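Local coordinates for protein flavin-dependent monooxygenase, oxygenase subunit HsaA (Rhodococcus sp., PDB 2RFQ) that hydroxylates the steroid-derived phenol 3-HSA to the catechol 3,4-DHSA with reduced FMN and molecular oxygen during bacterial cholesterol catabolism, at residues Ala63-Tyr69 / Val301-Tyr305; Trp94-Phe99 / Val207-Met213; Ile334-Asp338 / Ala362-Arg366. One frame throughout, in Å; residues are numbered along the deposited sequence.

Contact 1 of 3, residues Ala63-Tyr69 / Val301-Tyr305; sequences ADPVLFY and VADEY
Val-66 and Ala-302 bring the two backbones closest, their CA atoms 6.4 Å apart, where the first turn of the helix starting at Pro-65 meets 301-305. The two short helical segments run nearly antiparallel, at 156°, with their axes 10.1 Å apart at closest approach. Pro-65 is the wedge between them. Its CD sits above the middle of the Tyr-305 ring, 3.4 Å from the ring centroid and 12° off the normal, a well-centred CH-pi contact. Tyr-305 presents that face because its CG lies anti to the backbone N (chi1 -173°), which swings the ring back toward the start of the opposite helix. The next atom of the proline ring, CG, rests on Val-301 CG1 at 3.7 Å. The two methyls of Val-301 divide the work: CG1 also meets Val-66 CG2, while CG2 touches Tyr-69 CE2 at 3.9 Å. Asp-64 is the N-cap; its OD1 accepts from Val-66 N at 3.0 Å, met from above the carboxylate plane, and the same oxygen approaches Tyr-305 CD2 obliquely. No hydrogen bond crosses between the segments. In the acyl-CoA dehydrogenase-like fold, this packing joins the N-terminal helical domain to the C-terminal bundle; helix 233-266 lies alongside, touching Val-301 through Thr-235 and taking the Tyr-69 hydroxyl at Ile-236 O, while helix 316-344 packs against Glu-304.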
loop_
_atom_site.group_PDB
_atom_site.type_symbol
_atom_site.label_atom_id
_atom_site.label_comp_id
_atom_site.label_asym_id
_atom_site.label_seq_id
_atom_site.Cartn_x
_atom_site.Cartn_y
_atom_site.Cartn_z
ATOM N N ALA A 63 -13.346 32.205 -17.718
ATOM C CA ALA A 63 -14.020 30.945 -17.984
ATOM C C ALA A 63 -14.426 30.212 -16.719
ATOM O O ALA A 63 -13.879 30.470 -15.643
ATOM C CB ALA A 63 -13.099 30.044 -18.815
ATOM N N ASP A 64 -15.380 29.297 -16.864
ATOM C CA ASP A 64 -15.586 28.190 -15.916
ATOM C C ASP A 64 -14.204 27.593 -15.583
ATOM O O ASP A 64 -13.462 27.202 -16.480
ATOM C CB ASP A 64 -16.470 27.158 -16.644
ATOM C CG ASP A 64 -16.866 25.965 -15.784
ATOM O OD1 ASP A 64 -16.168 25.619 -14.807
ATOM O OD2 ASP A 64 -17.908 25.380 -16.124
ATOM N N PRO A 65 -13.827 27.552 -14.292
ATOM C CA PRO A 65 -12.484 27.063 -13.942
ATOM C C PRO A 65 -12.240 25.626 -14.351
ATOM O O PRO A 65 -11.082 25.263 -14.584
ATOM C CB PRO A 65 -12.389 27.267 -12.411
ATOM C CG PRO A 65 -13.830 27.355 -11.965
ATOM C CD PRO A 65 -14.595 27.984 -13.110
ATOM N N VAL A 66 -13.305 24.825 -14.486
ATOM C CA VAL A 66 -13.117 23.434 -14.937
ATOM C C VAL A 66 -12.571 23.427 -16.373
ATOM O O VAL A 66 -11.763 22.588 -16.727
ATOM C CB VAL A 66 -14.366 22.560 -14.781
ATOM C CG1 VAL A 66 -14.124 21.166 -15.389
ATOM C CG2 VAL A 66 -14.716 22.433 -13.286
ATOM N N LEU A 67 -13.012 24.365 -17.196
ATOM C CA LEU A 67 -12.469 24.452 -18.556
ATOM C C LEU A 67 -10.959 24.720 -18.502
ATOM O O LEU A 67 -10.189 24.073 -19.215
ATOM C CB LEU A 67 -13.190 25.554 -19.347
ATOM C CG LEU A 67 -12.560 25.882 -20.712
ATOM C CD1 LEU A 67 -12.505 24.722 -21.677
ATOM C CD2 LEU A 67 -13.307 27.036 -21.371
ATOM N N PHE A 68 -10.545 25.640 -17.634
ATOM C CA PHE A 68 -9.128 25.972 -17.500
ATOM C C PHE A 68 -8.327 24.732 -17.076
ATOM O O PHE A 68 -7.297 24.403 -17.706
ATOM C CB PHE A 68 -8.906 27.105 -16.491
ATOM C CG PHE A 68 -7.453 27.396 -16.249
ATOM C CD1 PHE A 68 -6.713 28.116 -17.184
ATOM C CD2 PHE A 68 -6.819 26.934 -15.086
ATOM C CE1 PHE A 68 -5.351 28.383 -16.976
ATOM C CE2 PHE A 68 -5.445 27.171 -14.885
ATOM C CZ PHE A 68 -4.722 27.898 -15.823
ATOM N N TYR A 69 -8.792 24.021 -16.035
ATOM C CA TYR A 69 -8.019 22.860 -15.570
ATOM C C TYR A 69 -8.040 21.706 -16.576
ATOM O O TYR A 69 -7.073 20.941 -16.662
ATOM C CB TYR A 69 -8.442 22.402 -14.171
ATOM C CG TYR A 69 -8.210 23.450 -13.118
ATOM C CD1 TYR A 69 -6.932 23.959 -12.870
ATOM C CD2 TYR A 69 -9.284 23.955 -12.386
ATOM C CE1 TYR A 69 -6.723 24.952 -11.902
ATOM C CE2 TYR A 69 -9.093 24.938 -11.403
ATOM C CZ TYR A 69 -7.816 25.417 -11.161
ATOM O OH TYR A 69 -7.653 26.392 -10.185
ATOM N N VAL A 301 -13.861 21.570 -7.725
ATOM C CA VAL A 301 -13.859 22.872 -8.403
ATOM C C VAL A 301 -15.264 23.179 -8.954
ATOM O O VAL A 301 -15.797 24.274 -8.756
ATOM C CB VAL A 301 -12.793 22.927 -9.521
ATOM C CG1 VAL A 301 -13.042 24.127 -10.412
ATOM C CG2 VAL A 301 -11.393 23.044 -8.886
ATOM N N ALA A 302 -15.855 22.198 -9.631
ATOM C CA ALA A 302 -17.214 22.389 -10.190
ATOM C C ALA A 302 -18.263 22.746 -9.102
ATOM O O ALA A 302 -19.131 23.622 -9.300
ATOM C CB ALA A 302 -17.636 21.135 -10.979
ATOM N N ASP A 303 -18.185 22.067 -7.965
ATOM C CA ASP A 303 -19.117 22.307 -6.863
ATOM C C ASP A 303 -18.943 23.701 -6.294
ATOM O O ASP A 303 -19.929 24.418 -6.056
ATOM C CB ASP A 303 -18.937 21.245 -5.780
ATOM C CG ASP A 303 -19.468 19.875 -6.202
ATOM O OD1 ASP A 303 -20.012 19.728 -7.317
ATOM O OD2 ASP A 303 -19.377 18.954 -5.376
ATOM N N GLU A 304 -17.693 24.123 -6.085
ATOM C CA GLU A 304 -17.468 25.489 -5.599
ATOM C C GLU A 304 -18.049 26.500 -6.589
ATOM O O GLU A 304 -18.760 27.437 -6.206
ATOM C CB GLU A 304 -15.980 25.768 -5.374
ATOM C CG GLU A 304 -15.304 24.837 -4.338
ATOM C CD GLU A 304 -13.872 25.204 -4.053
ATOM O OE1 GLU A 304 -13.323 26.099 -4.729
ATOM O OE2 GLU A 304 -13.276 24.572 -3.140
ATOM N N TYR A 305 -17.752 26.298 -7.872
ATOM C CA TYR A 305 -18.137 27.264 -8.913
ATOM C C TYR A 305 -19.651 27.338 -9.047
ATOM O O TYR A 305 -20.220 28.422 -9.203
ATOM C CB TYR A 305 -17.504 26.864 -10.248
ATOM C CG TYR A 305 -17.688 27.879 -11.346
ATOM C CD1 TYR A 305 -17.188 29.193 -11.217
ATOM C CD2 TYR A 305 -18.356 27.528 -12.529
ATOM C CE1 TYR A 305 -17.351 30.134 -12.243
ATOM C CE2 TYR A 305 -18.511 28.449 -13.555
ATOM C CZ TYR A 305 -18.014 29.741 -13.413
ATOM O OH TYR A 305 -18.187 30.640 -14.437
#

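Contact 2 of 3, residues Trp94-Phe99 / Val207-Met213; sequences WHLALF and VLSFKAM
Leu-208 O and His-95 NE2 share a water that bridges the two segments. The water donates to Leu-208 O at 2.8 Å and sits 3.0 Å from His-95 NE2, at the edge of the imidazole and in its plane. It also lies above the centre of the Phe-210 ring, so an aromatic face closes over the bridge. At the other ring nitrogen, His-95 ND1 is hydrogen-bonded to Tyr-120 OH; both nitrogens thus have partners, which probably fixes the ring's rotation. Tyr-120 is an FMN-binding residue by similarity, so His-95 would stand in the second shell of the flavin site. The selenium of Met-213, a selenomethionine, approaches the same imidazole obliquely, 3.5 Å from His-95 NE2.

The contact joins the C-terminal part of helix 80-96 and the type I turn from Leu-96 to Phe-99 to the beta domain of the acyl-CoA dehydrogenase-like fold, where strand 207-209 pairs antiparallel with strand 162-172 and passes directly into helix 210-214. Ser-209 is the N-cap of that helix, its OG taking a weak bond from Lys-211 N.

Leu-208 fills the middle. Its CB stands over the centre of the Phe-99 ring, 3.7 Å from the centroid and 9° off the normal. With CG anti to the backbone N (chi1 178°), CD2 reaches Leu-98 CB at 3.7 Å as well as Phe-99 CD2. Further along, Met-213 bends at chi3 (50°), which carries its CE to Leu-98 CD1 at 3.7 Å and to the edge of the Trp-94 indole at CZ3. The indole NE1 bonds to Val-228 O, and Trp-233 of helix 233-266 packs on Met-213.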
loop_
_atom_site.group_PDB
_atom_site.type_symbol
_atom_site.label_atom_id
_atom_site.label_comp_id
_atom_site.label_asym_id
_atom_site.label_seq_id
_atom_site.Cartn_x
_atom_site.Cartn_y
_atom_site.Cartn_z
ATOM N N TRP A 94 -5.729 35.001 -13.658
ATOM C CA TRP A 94 -6.793 34.997 -12.666
ATOM C C TRP A 94 -6.365 35.869 -11.466
ATOM O O TRP A 94 -7.117 36.724 -10.992
ATOM C CB TRP A 94 -7.080 33.543 -12.217
ATOM C CG TRP A 94 -8.153 33.400 -11.152
ATOM C CD1 TRP A 94 -9.488 33.145 -11.355
ATOM C CD2 TRP A 94 -7.974 33.495 -9.727
ATOM N NE1 TRP A 94 -10.160 33.103 -10.139
ATOM C CE2 TRP A 94 -9.250 33.295 -9.130
ATOM C CE3 TRP A 94 -6.864 33.713 -8.899
ATOM C CZ2 TRP A 94 -9.444 33.318 -7.756
ATOM C CZ3 TRP A 94 -7.074 33.750 -7.492
ATOM C CH2 TRP A 94 -8.348 33.556 -6.957
ATOM N N HIS A 95 -5.156 35.642 -10.970
ATOM C CA HIS A 95 -4.666 36.394 -9.802
ATOM C C HIS A 95 -4.632 37.899 -10.092
ATOM O O HIS A 95 -5.085 38.707 -9.267
ATOM C CB HIS A 95 -3.267 35.892 -9.389
ATOM C CG HIS A 95 -2.806 36.407 -8.053
ATOM N ND1 HIS A 95 -1.536 36.173 -7.575
ATOM C CD2 HIS A 95 -3.444 37.128 -7.092
ATOM C CE1 HIS A 95 -1.401 36.727 -6.379
ATOM N NE2 HIS A 95 -2.550 37.299 -6.054
ATOM N N LEU A 96 -4.153 38.283 -11.277
ATOM C CA LEU A 96 -4.067 39.707 -11.593
ATOM C C LEU A 96 -5.437 40.390 -11.641
ATOM O O LEU A 96 -5.544 41.580 -11.372
ATOM C CB LEU A 96 -3.309 39.938 -12.901
ATOM C CG LEU A 96 -2.942 41.399 -13.193
ATOM C CD1 LEU A 96 -2.045 41.994 -12.120
ATOM C CD2 LEU A 96 -2.296 41.557 -14.586
ATOM N N ALA A 97 -6.481 39.641 -11.994
ATOM C CA ALA A 97 -7.854 40.161 -12.012
ATOM C C ALA A 97 -8.291 40.698 -10.651
ATOM O O ALA A 97 -9.248 41.462 -10.575
ATOM C CB ALA A 97 -8.811 39.067 -12.451
ATOM N N LEU A 98 -7.604 40.252 -9.590
ATOM C CA LEU A 98 -7.936 40.636 -8.225
ATOM C C LEU A 98 -7.185 41.892 -7.788
ATOM O O LEU A 98 -7.608 42.562 -6.840
ATOM C CB LEU A 98 -7.678 39.486 -7.238
ATOM C CG LEU A 98 -8.341 38.130 -7.532
ATOM C CD1 LEU A 98 -7.830 37.056 -6.569
ATOM C CD2 LEU A 98 -9.833 38.262 -7.411
ATOM N N PHE A 99 -6.090 42.219 -8.480
ATOM C CA PHE A 99 -5.346 43.440 -8.182
ATOM C C PHE A 99 -6.180 44.654 -8.606
ATOM O O PHE A 99 -7.185 44.529 -9.324
ATOM C CB PHE A 99 -3.996 43.494 -8.918
ATOM C CG PHE A 99 -2.891 42.672 -8.280
ATOM C CD1 PHE A 99 -1.770 43.295 -7.712
ATOM C CD2 PHE A 99 -2.937 41.272 -8.318
ATOM C CE1 PHE A 99 -0.708 42.518 -7.170
ATOM C CE2 PHE A 99 -1.890 40.500 -7.771
ATOM C CZ PHE A 99 -0.774 41.119 -7.212
ATOM N N VAL A 207 0.320 45.984 -5.076
ATOM C CA VAL A 207 0.488 45.003 -3.999
ATOM C C VAL A 207 -0.875 44.519 -3.513
ATOM O O VAL A 207 -1.778 45.324 -3.290
ATOM C CB VAL A 207 1.310 45.609 -2.830
ATOM C CG1 VAL A 207 1.457 44.597 -1.689
ATOM C CG2 VAL A 207 2.665 46.040 -3.343
ATOM N N LEU A 208 -1.031 43.199 -3.381
ATOM C CA LEU A 208 -2.331 42.639 -3.003
ATOM C C LEU A 208 -2.201 41.652 -1.857
ATOM O O LEU A 208 -1.451 40.686 -1.954
ATOM C CB LEU A 208 -2.973 41.926 -4.194
ATOM C CG LEU A 208 -4.333 41.251 -3.944
ATOM C CD1 LEU A 208 -5.415 42.239 -3.531
ATOM C CD2 LEU A 208 -4.778 40.508 -5.200
ATOM N N SER A 209 -2.954 41.891 -0.783
ATOM C CA SER A 209 -2.912 41.012 0.371
ATOM C C SER A 209 -3.746 39.743 0.135
ATOM O O SER A 209 -4.857 39.816 -0.363
ATOM C CB SER A 209 -3.475 41.751 1.592
ATOM O OG SER A 209 -3.647 40.827 2.653
ATOM N N PHE A 210 -3.212 38.584 0.493
ATOM C CA PHE A 210 -4.023 37.369 0.448
ATOM C C PHE A 210 -5.240 37.424 1.391
ATOM O O PHE A 210 -6.280 36.822 1.093
ATOM C CB PHE A 210 -3.171 36.148 0.732
ATOM C CG PHE A 210 -2.255 35.798 -0.394
ATOM C CD1 PHE A 210 -2.732 35.112 -1.515
ATOM C CD2 PHE A 210 -0.926 36.197 -0.358
ATOM C CE1 PHE A 210 -1.873 34.781 -2.571
ATOM C CE2 PHE A 210 -0.059 35.877 -1.413
ATOM C CZ PHE A 210 -0.541 35.168 -2.515
ATOM N N LYS A 211 -5.126 38.150 2.507
ATOM C CA LYS A 211 -6.276 38.342 3.410
ATOM C C LYS A 211 -7.411 39.109 2.731
ATOM O O LYS A 211 -8.582 38.770 2.911
ATOM C CB LYS A 211 -5.841 39.039 4.715
ATOM C CG LYS A 211 -6.888 39.004 5.838
ATOM C CD LYS A 211 -7.258 37.554 6.196
ATOM C CE LYS A 211 -8.066 37.463 7.490
ATOM N NZ LYS A 211 -8.696 36.105 7.631
ATOM N N ALA A 212 -7.068 40.138 1.953
ATOM C CA ALA A 212 -8.059 40.916 1.189
ATOM C C ALA A 212 -8.757 40.012 0.191
ATOM O O ALA A 212 -9.961 40.129 -0.038
ATOM C CB ALA A 212 -7.399 42.068 0.462
HETATM N N MSE A 213 -7.990 39.118 -0.418
HETATM C CA MSE A 213 -8.572 38.165 -1.343
HETATM C C MSE A 213 -9.587 37.281 -0.633
HETATM O O MSE A 213 -10.733 37.151 -1.091
HETATM C CB MSE A 213 -7.483 37.329 -2.008
HETATM C CG MSE A 213 -6.710 38.120 -3.029
HETATM SE SE MSE A 213 -5.072 37.188 -3.573
HETATM C CE MSE A 213 -5.836 35.391 -3.976
HETATM O O HOH W 1 -1.767 38.228 -3.323
#

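Contact 3 of 3, residues Ile334-Asp338 / Ala362-Arg366; sequences ISSID and AHAGR
His-363 and Asp-338 meet with their flat groups almost in one plane, the imidazole and carboxylate only 6° apart. His-363 NE2 donates to Asp-338 OD1 at 2.7 Å, and the bond is nearly straight, 177° at the hydrogen. The aspartate uses the syn lone pair of OD1, while the acceptor lies essentially in the plane of the imidazole.

Ile-334 completes the setting. Its CG2 methyl presses on one face of the His-363 ring, toward the rim, 3.3 Å from His-363 CE1. The methyl gets there because CG2 is anti to the backbone N of Ile-334. CG1 lies beside that N, and the extended chi2 (165°) carries CD1 on to Arg-366 CB, 3.4 Å away, the two side chains crossing at about a right angle. With an alanine in place of His-363, Asp-338 OD1 would probably lose its donor, and Ile-334 CG2 the ring it packs on.

The segments belong to helices 316-344 and 354-365 of the C-terminal helical domain of the acyl-CoA dehydrogenase-like fold, the second helix returning to pack on the first after a short connection. Next to the polar pair the packing is plain aliphatic: Ala-362 CB receives Ile-337 CD1 at 3.5 Å and Ile-334 CG1 at 3.9 Å. Helix 233-266 backs this layer, with Ile-245 touching both Ile-334 and Ala-362.

The contact also borders the third subunit of the tetramer. Arg-366 NH1 forms a salt bridge with Glu-342 of the third subunit, and Trp-359 of that subunit meets the His-363 ring edge-to-face, as does Trp-359 of the same chain.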
loop_
_atom_site.group_PDB
_atom_site.type_symbol
_atom_site.label_atom_id
_atom_site.label_comp_id
_atom_site.label_asym_id
_atom_site.label_seq_id
_atom_site.Cartn_x
_atom_site.Cartn_y
_atom_site.Cartn_z
ATOM N N ILE A 334 0.752 10.128 -9.181
ATOM C CA ILE A 334 2.139 9.634 -9.065
ATOM C C ILE A 334 2.160 8.119 -8.830
ATOM O O ILE A 334 2.950 7.407 -9.453
ATOM C CB ILE A 334 2.893 10.395 -7.978
ATOM C CG1 ILE A 334 3.015 11.863 -8.411
ATOM C CG2 ILE A 334 4.277 9.801 -7.780
ATOM C CD1 ILE A 334 3.419 12.817 -7.305
ATOM N N SER A 335 1.312 7.623 -7.927
ATOM C CA SER A 335 1.238 6.168 -7.701
ATOM C C SER A 335 0.943 5.410 -8.993
ATOM O O SER A 335 1.523 4.351 -9.258
ATOM C CB SER A 335 0.185 5.878 -6.643
ATOM O OG SER A 335 0.029 4.486 -6.408
ATOM N N SER A 336 0.049 5.972 -9.807
ATOM C CA SER A 336 -0.335 5.354 -11.071
ATOM C C SER A 336 0.811 5.367 -12.075
ATOM O O SER A 336 1.075 4.349 -12.734
ATOM C CB SER A 336 -1.560 6.070 -11.606
ATOM O OG SER A 336 -2.626 5.896 -10.654
ATOM N N ILE A 337 1.512 6.497 -12.179
ATOM C CA ILE A 337 2.676 6.567 -13.092
ATOM C C ILE A 337 3.724 5.547 -12.616
ATOM O O ILE A 337 4.334 4.812 -13.426
ATOM C CB ILE A 337 3.291 7.985 -13.133
ATOM C CG1 ILE A 337 2.290 8.936 -13.792
ATOM C CG2 ILE A 337 4.612 7.968 -13.941
ATOM C CD1 ILE A 337 2.605 10.374 -13.549
ATOM N N ASP A 338 3.931 5.490 -11.301
ATOM C CA ASP A 338 4.891 4.538 -10.738
ATOM C C ASP A 338 4.555 3.099 -11.148
ATOM O O ASP A 338 5.464 2.336 -11.561
ATOM C CB ASP A 338 4.949 4.660 -9.213
ATOM C CG ASP A 338 5.708 5.900 -8.760
ATOM O OD1 ASP A 338 6.226 6.634 -9.626
ATOM O OD2 ASP A 338 5.790 6.149 -7.542
ATOM N N ALA A 362 6.595 14.042 -12.743
ATOM C CA ALA A 362 5.549 13.964 -11.692
ATOM C C ALA A 362 6.200 13.987 -10.323
ATOM O O ALA A 362 5.731 14.676 -9.410
ATOM C CB ALA A 362 4.674 12.709 -11.878
ATOM N N HIS A 363 7.319 13.270 -10.176
ATOM C CA HIS A 363 7.989 13.262 -8.876
ATOM C C HIS A 363 8.594 14.616 -8.534
ATOM O O HIS A 363 8.691 15.004 -7.355
ATOM C CB HIS A 363 9.016 12.131 -8.812
ATOM C CG HIS A 363 8.396 10.804 -8.560
ATOM N ND1 HIS A 363 8.098 10.352 -7.287
ATOM C CD2 HIS A 363 7.947 9.856 -9.417
ATOM C CE1 HIS A 363 7.520 9.163 -7.373
ATOM N NE2 HIS A 363 7.409 8.844 -8.653
ATOM N N ALA A 364 8.925 15.393 -9.567
ATOM C CA ALA A 364 9.435 16.725 -9.320
ATOM C C ALA A 364 8.290 17.643 -8.919
ATOM O O ALA A 364 8.424 18.427 -7.968
ATOM C CB ALA A 364 10.174 17.273 -10.534
ATOM N N GLY A 365 7.163 17.544 -9.626
ATOM C CA GLY A 365 5.989 18.393 -9.323
ATOM C C GLY A 365 5.504 18.138 -7.894
ATOM O O GLY A 365 4.981 19.029 -7.222
ATOM N N ARG A 366 5.690 16.900 -7.434
ATOM C CA ARG A 366 5.251 16.461 -6.112
ATOM C C ARG A 366 5.816 17.324 -4.981
ATOM O O ARG A 366 5.196 17.428 -3.921
ATOM C CB ARG A 366 5.647 14.995 -5.924
ATOM C CG ARG A 366 5.471 14.457 -4.482
ATOM C CD ARG A 366 4.002 14.416 -4.018
ATOM N NE ARG A 366 3.981 13.817 -2.689
ATOM C CZ ARG A 366 4.283 14.459 -1.567
ATOM N NH1 ARG A 366 4.295 13.769 -0.420
ATOM N NH2 ARG A 366 4.580 15.763 -1.570
#

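All three contacts have buried residues at heart, but their surroundings differ. Contact 2 is the most enclosed and belongs to one chain; contacts 1 and 3 are partly buried, contact 1 meeting a neighbouring subunit marginally, through one residue, and contact 3 more fully. Each includes a CH-pi contact. Contact 1 unites the N-terminal and C-terminal helical regions with no hydrogen bond across it; contact 2 links the N-terminal helices to the beta domain through a water bridge and aromatic groups; contact 3 stays within the C-terminal helices and adds a direct histidine-carboxylate bond. Helix 233-266 touches all three. Contacts 2 and 3 lie on opposite sides of the chain's centre, their centres 31 Å apart.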